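Local coordinates for NADH dehydrogenase, putative (Plasmodium falciparum, PDB 5JWC), which probably catalyses, as a type II NADH dehydrogenase carrying FAD, the transfer of electrons from NADH to ubiquinone without pumping protons, at residues A[144-152]-A[265-273]; A[383-391]-A[409-419]. All blocks are in the same frame, centred on the assembly; numbering follows the deposited sequence.

Interaction 1. Residues A[144-152]-A[265-273]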
# COMPACT_ATOMS: atom_id res chain seq x y z
N ASN A 144 -1.51 -28.68 -11.96
CA ASN A 144 -2.83 -28.97 -12.51
C ASN A 144 -3.77 -29.59 -11.48
O ASN A 144 -4.75 -30.21 -11.85
CB ASN A 144 -2.74 -29.89 -13.72
CG ASN A 144 -1.99 -29.26 -14.88
OD1 ASN A 144 -0.97 -29.77 -15.33
ND2 ASN A 144 -2.49 -28.12 -15.36
N ILE A 145 -3.46 -29.41 -10.20
CA ILE A 145 -4.32 -29.89 -9.13
C ILE A 145 -5.59 -29.07 -9.15
O ILE A 145 -5.55 -27.84 -9.18
CB ILE A 145 -3.63 -29.81 -7.76
CG1 ILE A 145 -2.34 -30.63 -7.77
CG2 ILE A 145 -4.55 -30.29 -6.64
CD1 ILE A 145 -1.49 -30.44 -6.56
N ASN A 146 -6.72 -29.77 -9.22
CA ASN A 146 -8.01 -29.12 -9.34
C ASN A 146 -8.23 -28.12 -8.22
O ASN A 146 -8.09 -28.46 -7.04
CB ASN A 146 -9.12 -30.17 -9.35
CG ASN A 146 -10.50 -29.57 -9.38
OD1 ASN A 146 -10.87 -28.87 -10.33
ND2 ASN A 146 -11.28 -29.83 -8.33
N GLY A 147 -8.54 -26.88 -8.59
CA GLY A 147 -8.94 -25.87 -7.62
C GLY A 147 -7.89 -24.95 -7.02
O GLY A 147 -8.24 -23.96 -6.38
N VAL A 148 -6.60 -25.26 -7.17
CA VAL A 148 -5.61 -24.37 -6.57
C VAL A 148 -5.53 -23.01 -7.28
O VAL A 148 -5.41 -21.99 -6.63
CB VAL A 148 -4.19 -25.04 -6.40
CG1 VAL A 148 -4.14 -26.47 -6.86
CG2 VAL A 148 -3.03 -24.15 -6.82
N ASP A 149 -5.62 -22.98 -8.61
CA ASP A 149 -5.54 -21.67 -9.26
C ASP A 149 -6.80 -20.84 -8.94
O ASP A 149 -6.74 -19.62 -8.81
CB ASP A 149 -5.36 -21.81 -10.77
CG ASP A 149 -4.34 -20.82 -11.33
OD1 ASP A 149 -4.27 -19.68 -10.82
OD2 ASP A 149 -3.59 -21.20 -12.26
N LYS A 150 -7.93 -21.52 -8.74
CA LYS A 150 -9.16 -20.85 -8.38
C LYS A 150 -9.17 -20.34 -6.95
O LYS A 150 -9.61 -19.21 -6.70
CB LYS A 150 -10.35 -21.80 -8.59
CG LYS A 150 -11.71 -21.10 -8.66
CD LYS A 150 -12.84 -22.09 -8.97
CE LYS A 150 -14.15 -21.38 -9.30
NZ LYS A 150 -14.47 -20.26 -8.37
N TYR A 151 -8.69 -21.14 -6.01
CA TYR A 151 -8.94 -20.86 -4.60
C TYR A 151 -7.71 -20.52 -3.75
O TYR A 151 -7.85 -19.91 -2.69
CB TYR A 151 -9.67 -22.04 -3.95
CG TYR A 151 -11.04 -22.31 -4.54
CD1 TYR A 151 -12.06 -21.38 -4.45
CD2 TYR A 151 -11.32 -23.52 -5.17
CE1 TYR A 151 -13.32 -21.63 -4.99
CE2 TYR A 151 -12.57 -23.78 -5.71
CZ TYR A 151 -13.57 -22.84 -5.61
OH TYR A 151 -14.81 -23.10 -6.15
N ALA A 152 -6.52 -20.92 -4.19
CA ALA A 152 -5.32 -20.73 -3.38
C ALA A 152 -4.65 -19.38 -3.65
O ALA A 152 -4.77 -18.84 -4.74
CB ALA A 152 -4.33 -21.85 -3.64
N TYR A 265 0.46 -34.56 0.90
CA TYR A 265 0.40 -33.58 -0.17
C TYR A 265 -1.04 -33.37 -0.63
O TYR A 265 -1.92 -34.22 -0.42
CB TYR A 265 1.32 -33.98 -1.34
CG TYR A 265 1.07 -35.36 -1.89
CD1 TYR A 265 0.28 -35.53 -3.03
CD2 TYR A 265 1.62 -36.49 -1.29
CE1 TYR A 265 0.04 -36.78 -3.55
CE2 TYR A 265 1.39 -37.75 -1.81
CZ TYR A 265 0.60 -37.89 -2.94
OH TYR A 265 0.36 -39.14 -3.47
N VAL A 266 -1.28 -32.21 -1.22
CA VAL A 266 -2.62 -31.81 -1.60
C VAL A 266 -3.01 -32.45 -2.94
O VAL A 266 -2.20 -32.49 -3.85
CB VAL A 266 -2.73 -30.28 -1.70
CG1 VAL A 266 -4.08 -29.88 -2.24
CG2 VAL A 266 -2.46 -29.66 -0.33
N ILE A 267 -4.23 -32.95 -3.04
CA ILE A 267 -4.68 -33.60 -4.26
C ILE A 267 -5.92 -32.95 -4.85
O ILE A 267 -6.26 -33.21 -6.00
CB ILE A 267 -4.98 -35.09 -4.01
CG1 ILE A 267 -5.95 -35.24 -2.85
CG2 ILE A 267 -3.69 -35.82 -3.73
CD1 ILE A 267 -6.36 -36.67 -2.56
N ASP A 268 -6.57 -32.10 -4.08
CA ASP A 268 -7.75 -31.40 -4.57
C ASP A 268 -8.08 -30.20 -3.69
O ASP A 268 -7.90 -30.24 -2.48
CB ASP A 268 -8.96 -32.34 -4.61
CG ASP A 268 -10.13 -31.74 -5.34
OD1 ASP A 268 -10.05 -31.64 -6.58
OD2 ASP A 268 -11.12 -31.33 -4.68
N VAL A 269 -8.57 -29.14 -4.31
CA VAL A 269 -8.96 -27.95 -3.56
C VAL A 269 -10.38 -27.53 -3.94
O VAL A 269 -10.67 -27.33 -5.11
CB VAL A 269 -7.99 -26.77 -3.79
CG1 VAL A 269 -8.44 -25.54 -3.00
CG2 VAL A 269 -6.55 -27.18 -3.40
N ASP A 270 -11.23 -27.40 -2.93
CA ASP A 270 -12.59 -26.88 -3.11
C ASP A 270 -12.69 -25.52 -2.42
O ASP A 270 -11.71 -25.04 -1.85
CB ASP A 270 -13.61 -27.86 -2.51
CG ASP A 270 -14.91 -27.94 -3.32
OD1 ASP A 270 -15.12 -27.07 -4.21
OD2 ASP A 270 -15.70 -28.89 -3.08
N LYS A 271 -13.87 -24.90 -2.45
CA LYS A 271 -14.02 -23.55 -1.92
C LYS A 271 -13.80 -23.48 -0.41
O LYS A 271 -13.14 -22.56 0.08
CB LYS A 271 -15.39 -22.97 -2.27
CG LYS A 271 -15.51 -21.50 -1.90
CD LYS A 271 -16.79 -20.89 -2.45
CE LYS A 271 -16.87 -19.41 -2.09
NZ LYS A 271 -18.15 -18.81 -2.55
N HIS A 272 -14.33 -24.45 0.34
CA HIS A 272 -14.24 -24.41 1.80
C HIS A 272 -13.38 -25.53 2.41
O HIS A 272 -13.14 -25.53 3.62
CB HIS A 272 -15.64 -24.46 2.42
CG HIS A 272 -16.50 -23.31 2.02
ND1 HIS A 272 -16.24 -22.01 2.40
CD2 HIS A 272 -17.61 -23.25 1.23
CE1 HIS A 272 -17.15 -21.20 1.88
NE2 HIS A 272 -17.99 -21.93 1.17
N SER A 273 -12.94 -26.47 1.60
CA SER A 273 -12.10 -27.54 2.12
C SER A 273 -11.12 -28.03 1.07
O SER A 273 -11.30 -27.76 -0.12
CB SER A 273 -12.96 -28.70 2.63
OG SER A 273 -13.88 -29.12 1.65
O HOH W 1 -6.91 -32.46 -8.57
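A turn-and-helix segment lies against an edge strand here: Ile145 to Tyr151, a type II beta turn from Ile145 to Val148 running into the short helix 148-151, packs on the end of strand 264-269. This is an edge strand of the three-stranded antiparallel sheet within the two-dinucleotide-domain fold of the pyridine nucleotide-disulphide oxidoreductases, and Ser273, where the next strand starts, accepts a backbone bond from Asp270. The turn meets the strand edge through its backbone, Val269 N donating to Asn146 O over 2.9 Å. Next to that bond, Asn146 swings its CG anti to the backbone N (chi1 176°), which lays the amide alongside the carboxylate of Asp268; ND2 reaches OD1 on its syn side at 2.8 Å, nearly straight at 164°. Asparagine suits the place because its short amide reaches this carboxylate while its backbone stays at the strand edge. A water accepts from Asn146 N and donates to Ile267 O, carrying the backbone link one step further. Gly147 has a positive phi, and its CA comes within 3.4 Å of Val269 O; a CB would run into that oxygen and press on the preceding carbonyl O, so glycine is called for. It occupies the N-cap position, its O accepting from Tyr151 N. Toward Trp295 of strand 292-295, which touches Ile145, Val148 and Val266, Ile145 sets CG2 and CD1 against the carbonyls of Ile267 and Val266, while Val148 and Val269 touch through methyl groups. Tyr151 finishes the helix, its CB against Val269 CG1 at 3.8 Å. Its flat ring covers the chain leaving the strand, with Lys150 CG over the opposite face. The CH-pi contact puts Lys271 CA 3.7 Å from the Tyr151 ring centroid, just 12° off the normal.

Interaction 2. Residues A[383-391]-A[409-419]; sequences FPQLSISKW and YLFEIDKNYKS
Ile413 and Trp391 form the central fit of a loop-on-helix contact in the PfNDH2 helical insertion domain, where the loop with 3-10 segment 384-386 folds back on the last turns of helix 403-416. Ile413 is the bump, fitting between the Trp391 face, Gln385 O and Leu386: CG1 stands over the indole, 3.6 Å from the six-membered-ring centroid, while CG2 presses toward Gln385 O and CD1 meets Leu386 CD2. A beta-branched side chain suits this place because its two branches, CG2 and CG1-CD1, reach three neighbours. Trp391, with CG anti to the backbone N (chi1 -180°), reaches along the helix and meets Tyr409 offset edge-to-face, planes at 81°; NE1 also donates to Tyr409 OH at 3.1 Å, and that hydroxyl bonds Asn396 O as well. Asn416 CB meets the indole edge near its plane. At the other end, the Tyr417 ring lies among Pro384 CG, Gln385 CB and Lys390 CE. Gln385 bends at chi2 to send NE2 to Asp414 OD1 at 2.9 Å; OD1 also accepts from Leu351 N, and OD2 bonds His352 ND1. Lys390 passes beside Tyr417; its ammonium, salt-bridged to Glu455, finishes with NZ 2.9 Å from Lys418 O.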
# COMPACT_ATOMS: atom_id res chain seq x y z
N PHE A 383 35.62 -25.86 -18.46
CA PHE A 383 34.62 -26.87 -18.10
C PHE A 383 34.19 -26.69 -16.64
O PHE A 383 34.91 -27.10 -15.73
CB PHE A 383 35.18 -28.29 -18.29
CG PHE A 383 35.71 -28.58 -19.67
CD1 PHE A 383 34.86 -29.02 -20.68
CD2 PHE A 383 37.07 -28.46 -19.95
CE1 PHE A 383 35.36 -29.32 -21.94
CE2 PHE A 383 37.57 -28.76 -21.21
CZ PHE A 383 36.71 -29.18 -22.21
N PRO A 384 33.02 -26.07 -16.40
CA PRO A 384 32.65 -25.83 -14.99
C PRO A 384 32.42 -27.13 -14.21
O PRO A 384 32.53 -27.15 -12.98
CB PRO A 384 31.36 -25.01 -15.09
CG PRO A 384 30.77 -25.39 -16.41
CD PRO A 384 31.97 -25.61 -17.33
N GLN A 385 32.10 -28.21 -14.91
CA GLN A 385 31.81 -29.48 -14.25
C GLN A 385 33.07 -30.10 -13.59
O GLN A 385 32.95 -31.03 -12.80
CB GLN A 385 31.15 -30.47 -15.23
CG GLN A 385 31.96 -30.87 -16.44
CD GLN A 385 31.77 -29.93 -17.61
OE1 GLN A 385 31.90 -28.71 -17.48
NE2 GLN A 385 31.49 -30.49 -18.78
N LEU A 386 34.25 -29.57 -13.87
CA LEU A 386 35.48 -30.02 -13.22
C LEU A 386 35.74 -29.32 -11.91
O LEU A 386 36.72 -29.64 -11.21
CB LEU A 386 36.71 -29.81 -14.13
CG LEU A 386 36.84 -30.74 -15.32
CD1 LEU A 386 38.04 -30.34 -16.18
CD2 LEU A 386 37.00 -32.16 -14.82
N SER A 387 34.92 -28.33 -11.61
CA SER A 387 35.07 -27.58 -10.37
C SER A 387 34.99 -28.51 -9.16
O SER A 387 34.20 -29.47 -9.15
CB SER A 387 33.98 -26.50 -10.27
OG SER A 387 34.05 -25.84 -9.02
N ILE A 388 35.79 -28.23 -8.15
CA ILE A 388 35.72 -29.03 -6.92
C ILE A 388 34.36 -28.85 -6.23
O ILE A 388 33.98 -29.67 -5.42
CB ILE A 388 36.85 -28.66 -5.94
CG1 ILE A 388 36.82 -27.16 -5.61
CG2 ILE A 388 38.22 -29.02 -6.52
CD1 ILE A 388 37.76 -26.78 -4.47
N SER A 389 33.64 -27.78 -6.59
CA SER A 389 32.28 -27.59 -6.10
C SER A 389 31.27 -28.43 -6.90
O SER A 389 30.12 -28.53 -6.52
CB SER A 389 31.87 -26.10 -6.16
OG SER A 389 31.79 -25.63 -7.51
N LYS A 390 31.71 -29.02 -8.02
CA LYS A 390 30.80 -29.76 -8.90
C LYS A 390 31.13 -31.26 -8.98
O LYS A 390 30.27 -32.07 -9.33
CB LYS A 390 30.83 -29.18 -10.32
CG LYS A 390 30.25 -27.76 -10.47
CD LYS A 390 28.75 -27.76 -10.26
CE LYS A 390 28.23 -26.32 -10.35
NZ LYS A 390 26.82 -26.23 -9.87
N TRP A 391 32.38 -31.60 -8.70
CA TRP A 391 32.85 -32.98 -8.78
C TRP A 391 33.65 -33.30 -7.53
O TRP A 391 34.59 -32.59 -7.18
CB TRP A 391 33.71 -33.20 -10.03
CG TRP A 391 34.24 -34.61 -10.20
CD1 TRP A 391 35.54 -35.02 -10.06
CD2 TRP A 391 33.50 -35.78 -10.56
NE1 TRP A 391 35.64 -36.37 -10.31
CE2 TRP A 391 34.39 -36.85 -10.61
CE3 TRP A 391 32.14 -36.01 -10.85
CZ2 TRP A 391 33.99 -38.14 -10.93
CZ3 TRP A 391 31.75 -37.29 -11.16
CH2 TRP A 391 32.67 -38.35 -11.21
N TYR A 409 35.48 -41.87 -17.75
CA TYR A 409 35.56 -41.11 -16.51
C TYR A 409 35.09 -39.67 -16.75
O TYR A 409 34.30 -39.14 -15.98
CB TYR A 409 36.98 -41.12 -15.96
CG TYR A 409 37.11 -40.48 -14.59
CD1 TYR A 409 36.44 -41.01 -13.48
CD2 TYR A 409 37.95 -39.38 -14.38
CE1 TYR A 409 36.59 -40.44 -12.21
CE2 TYR A 409 38.09 -38.81 -13.12
CZ TYR A 409 37.41 -39.34 -12.04
OH TYR A 409 37.56 -38.77 -10.78
N LEU A 410 35.62 -39.04 -17.79
CA LEU A 410 35.21 -37.69 -18.16
C LEU A 410 33.71 -37.65 -18.42
O LEU A 410 33.03 -36.71 -18.01
CB LEU A 410 35.96 -37.20 -19.40
CG LEU A 410 37.47 -37.05 -19.29
CD1 LEU A 410 38.04 -36.60 -20.64
CD2 LEU A 410 37.87 -36.09 -18.18
N PHE A 411 33.21 -38.67 -19.11
CA PHE A 411 31.80 -38.79 -19.36
C PHE A 411 31.00 -38.79 -18.05
O PHE A 411 29.91 -38.22 -17.99
CB PHE A 411 31.51 -40.06 -20.17
CG PHE A 411 30.06 -40.24 -20.54
CD1 PHE A 411 29.58 -39.77 -21.74
CD2 PHE A 411 29.19 -40.90 -19.69
CE1 PHE A 411 28.26 -39.94 -22.09
CE2 PHE A 411 27.87 -41.08 -20.03
CZ PHE A 411 27.40 -40.59 -21.23
N GLU A 412 31.53 -39.43 -17.02
CA GLU A 412 30.83 -39.45 -15.73
C GLU A 412 30.79 -38.06 -15.11
O GLU A 412 29.80 -37.69 -14.48
CB GLU A 412 31.46 -40.45 -14.76
CG GLU A 412 31.23 -41.93 -15.13
CD GLU A 412 29.75 -42.26 -15.34
OE1 GLU A 412 28.92 -41.88 -14.49
OE2 GLU A 412 29.41 -42.92 -16.36
N ILE A 413 31.86 -37.31 -15.27
CA ILE A 413 31.87 -35.93 -14.78
C ILE A 413 30.84 -35.06 -15.54
O ILE A 413 30.11 -34.29 -14.91
CB ILE A 413 33.27 -35.31 -14.87
CG1 ILE A 413 34.28 -36.22 -14.15
CG2 ILE A 413 33.29 -33.89 -14.25
CD1 ILE A 413 35.72 -35.74 -14.22
N ASP A 414 30.77 -35.22 -16.86
CA ASP A 414 29.77 -34.51 -17.67
C ASP A 414 28.38 -34.80 -17.16
O ASP A 414 27.57 -33.90 -16.95
CB ASP A 414 29.84 -34.92 -19.14
CG ASP A 414 31.08 -34.40 -19.83
OD1 ASP A 414 31.59 -33.34 -19.43
OD2 ASP A 414 31.54 -35.05 -20.79
N LYS A 415 28.11 -36.08 -16.97
CA LYS A 415 26.80 -36.56 -16.56
C LYS A 415 26.41 -36.05 -15.16
O LYS A 415 25.24 -35.78 -14.89
CB LYS A 415 26.81 -38.09 -16.62
CG LYS A 415 25.51 -38.79 -16.41
CD LYS A 415 25.71 -40.27 -16.75
CE LYS A 415 24.57 -41.14 -16.23
NZ LYS A 415 24.57 -41.16 -14.74
N ASN A 416 27.41 -35.91 -14.29
CA ASN A 416 27.20 -35.47 -12.91
C ASN A 416 26.91 -33.96 -12.73
O ASN A 416 26.38 -33.54 -11.70
CB ASN A 416 28.43 -35.84 -12.09
CG ASN A 416 28.33 -35.41 -10.66
OD1 ASN A 416 29.05 -34.50 -10.21
ND2 ASN A 416 27.44 -36.04 -9.92
N TYR A 417 27.25 -33.16 -13.74
CA TYR A 417 27.12 -31.70 -13.62
C TYR A 417 25.70 -31.27 -13.27
O TYR A 417 24.74 -31.68 -13.90
CB TYR A 417 27.53 -31.00 -14.92
CG TYR A 417 27.30 -29.50 -14.87
CD1 TYR A 417 28.17 -28.67 -14.17
CD2 TYR A 417 26.20 -28.92 -15.49
CE1 TYR A 417 27.95 -27.29 -14.10
CE2 TYR A 417 25.97 -27.54 -15.43
CZ TYR A 417 26.86 -26.74 -14.74
OH TYR A 417 26.67 -25.37 -14.65
N LYS A 418 25.58 -30.44 -12.24
CA LYS A 418 24.27 -29.88 -11.90
C LYS A 418 24.28 -28.39 -12.21
O LYS A 418 25.21 -27.66 -11.83
CB LYS A 418 23.90 -30.18 -10.44
CG LYS A 418 23.74 -31.69 -10.21
CD LYS A 418 23.73 -32.11 -8.76
CE LYS A 418 23.69 -33.64 -8.67
NZ LYS A 418 24.82 -34.29 -9.43
N SER A 419 23.28 -27.97 -12.96
CA SER A 419 23.09 -26.56 -13.28
C SER A 419 22.90 -25.75 -11.99
O SER A 419 22.47 -26.30 -10.98
CB SER A 419 21.87 -26.42 -14.21
OG SER A 419 21.85 -25.18 -14.89
O HOH W 2 30.43 -32.80 -12.44
O HOH W 3 27.81 -31.17 -10.26

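How the interactions relate
The two contacts belong to different parts of the chain and do not meet: their centres are 40 Å apart, and the nearest atoms are about 23 Å apart. They follow one another in sequence, interaction 1 closing before interaction 2 opens. Interaction 1 joins elements of the oxidoreductase fold by combining a backbone bond, a side-chain bond and a ring contact; interaction 2 closes a loop onto a helix of the insertion domain with interlocking side chains, and waters between backbone atoms. The end of interaction 2 approaches the cofactor, the side chain of Ser419 being about 12 Å from the bound FAD and about 11 Å from a magnesium ion. No residue of the RYL-552 pockets belongs to either contact.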